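Local coordinates for enterocine A immunity protein (PDB 2BL8) that confers immunity to the pediocin-like bacteriocin enterocin A on the bacterium that carries it, at residues T70-Q73 and E74-R78. Sequence-based numbering, arbitrary orientation.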
loop_
_atom_site.group_PDB
_atom_site.type_symbol
_atom_site.label_atom_id
_atom_site.label_comp_id
_atom_site.label_asym_id
_atom_site.label_seq_id
_atom_site.Cartn_x
_atom_site.Cartn_y
_atom_site.Cartn_z
ATOM N N THR A 70 -1.512 12.175 -0.458
ATOM C CA THR A 70 -1.018 13.167 -1.405
ATOM C C THR A 70 -0.844 12.455 -2.742
ATOM O O THR A 70 -0.823 11.224 -2.795
ATOM C CB THR A 70 0.344 13.748 -0.970
ATOM O OG1 THR A 70 1.328 12.707 -0.933
ATOM C CG2 THR A 70 0.233 14.379 0.408
ATOM N N GLU A 71 -0.726 13.225 -3.818
ATOM C CA GLU A 71 -0.550 12.648 -5.148
ATOM C C GLU A 71 0.649 11.697 -5.159
ATOM O O GLU A 71 0.592 10.613 -5.742
ATOM C CB GLU A 71 -0.334 13.765 -6.172
ATOM C CG GLU A 71 -0.265 13.305 -7.616
ATOM C CD GLU A 71 -1.495 13.699 -8.411
ATOM O OE1 GLU A 71 -1.858 14.893 -8.380
ATOM O OE2 GLU A 71 -2.093 12.820 -9.069
ATOM N N TYR A 72 1.730 12.106 -4.504
ATOM C CA TYR A 72 2.940 11.297 -4.437
ATOM C C TYR A 72 2.713 10.002 -3.654
ATOM O O TYR A 72 3.167 8.934 -4.067
ATOM C CB TYR A 72 4.067 12.115 -3.801
ATOM C CG TYR A 72 5.323 11.328 -3.499
ATOM C CD1 TYR A 72 5.979 10.606 -4.498
ATOM C CD2 TYR A 72 5.853 11.301 -2.210
ATOM C CE1 TYR A 72 7.131 9.873 -4.216
ATOM C CE2 TYR A 72 7.003 10.575 -1.921
ATOM C CZ TYR A 72 7.634 9.866 -2.923
ATOM O OH TYR A 72 8.765 9.144 -2.625
ATOM N N GLN A 73 2.015 10.098 -2.526
ATOM C CA GLN A 73 1.724 8.916 -1.717
ATOM C C GLN A 73 0.858 7.938 -2.516
ATOM O O GLN A 73 1.053 6.725 -2.436
ATOM C CB GLN A 73 1.025 9.324 -0.416
ATOM C CG GLN A 73 1.943 10.070 0.546
ATOM C CD GLN A 73 1.209 10.678 1.726
ATOM O OE1 GLN A 73 -0.019 10.735 1.746
ATOM N NE2 GLN A 73 1.965 11.148 2.712
ATOM N N GLU A 74 -0.086 8.470 -3.293
ATOM C CA GLU A 74 -0.965 7.648 -4.125
ATOM C C GLU A 74 -0.137 6.907 -5.158
ATOM O O GLU A 74 -0.413 5.747 -5.483
ATOM C CB GLU A 74 -2.004 8.518 -4.840
ATOM C CG GLU A 74 -3.092 9.063 -3.938
ATOM C CD GLU A 74 -3.982 10.082 -4.635
ATOM O OE1 GLU A 74 -3.813 10.303 -5.854
ATOM O OE2 GLU A 74 -4.854 10.662 -3.955
ATOM N N GLU A 75 0.878 7.591 -5.676
ATOM C CA GLU A 75 1.776 7.015 -6.660
ATOM C C GLU A 75 2.604 5.891 -6.042
ATOM O O GLU A 75 2.836 4.862 -6.679
ATOM C CB GLU A 75 2.660 8.120 -7.248
ATOM C CG GLU A 75 1.864 9.016 -8.199
ATOM C CD GLU A 75 2.416 10.418 -8.336
ATOM O OE1 GLU A 75 3.574 10.663 -7.937
ATOM O OE2 GLU A 75 1.677 11.282 -8.858
ATOM N N LEU A 76 3.038 6.073 -4.799
ATOM C CA LEU A 76 3.794 5.027 -4.125
ATOM C C LEU A 76 2.893 3.808 -3.912
ATOM O O LEU A 76 3.320 2.675 -4.114
ATOM C CB LEU A 76 4.322 5.514 -2.776
ATOM C CG LEU A 76 5.437 6.559 -2.847
ATOM C CD1 LEU A 76 5.788 7.020 -1.436
ATOM C CD2 LEU A 76 6.652 5.967 -3.551
ATOM N N ILE A 77 1.645 4.036 -3.513
ATOM C CA ILE A 77 0.737 2.913 -3.291
ATOM C C ILE A 77 0.516 2.163 -4.605
ATOM O O ILE A 77 0.455 0.936 -4.625
ATOM C CB ILE A 77 -0.613 3.386 -2.699
ATOM C CG1 ILE A 77 -0.374 4.022 -1.322
ATOM C CG2 ILE A 77 -1.558 2.201 -2.544
ATOM C CD1 ILE A 77 -1.603 4.702 -0.731
ATOM N N ARG A 78 0.415 2.907 -5.701
ATOM C CA ARG A 78 0.228 2.304 -7.022
ATOM C C ARG A 78 1.422 1.420 -7.377
ATOM O O ARG A 78 1.258 0.296 -7.856
ATOM C CB ARG A 78 0.082 3.405 -8.077
ATOM C CG ARG A 78 -0.038 2.910 -9.507
ATOM C CD ARG A 78 -0.076 4.082 -10.479
ATOM N NE ARG A 78 1.207 4.777 -10.542
ATOM C CZ ARG A 78 1.380 5.992 -11.056
ATOM N NH1 ARG A 78 0.345 6.659 -11.551
ATOM N NH2 ARG A 78 2.587 6.541 -11.079
#
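Leu76 reaches back one turn to lay its CD1 methyl over one face of the Tyr72 ring, a CH-pi contact displaced toward the hydroxyl end, where Leu76 CD1 lies 3.7 Å from Tyr72 CZ. A chi1 of 172°, with CG opposite the backbone N, swings the ring outward from the helix with a lean toward the next turn. Glu75 OE1 lies at the ring's edge, near its plane, 4.2 Å from Tyr72 CD1, with the carboxylate turned 78° to the ring.

Backbone bonds from the amides of residues 74-77 to the carbonyls of residues 70-73 wind the first turns of helix 71-84, whose start is closed by a capping box. Thr70 is the N-cap: its OG1 accepts from Gln73 N at 3.1 Å, and Thr70 N donates in return to Gln73 OE1 at 3.0 Å, approaching from above the amide's carbonyl plane. Asp15 of helix 5-17 takes a hydrogen bond from Gln73 NE2, fixing the rotation of this buried amide. In the four-helix antiparallel bundle, Ile77 packs against helices 5-17 and 48-64.

Acidic side chains gather on the outer side. Glu75 OE2 lies against Glu71 CG at 3.1 Å, the two carboxylate planes 29° apart. Glu71 OE2 is 4.1 Å from Glu75 OE2 and 4.4 Å from Glu74 OE1, like charges that probably repel one another, an effect the helix N-terminus may partly offset.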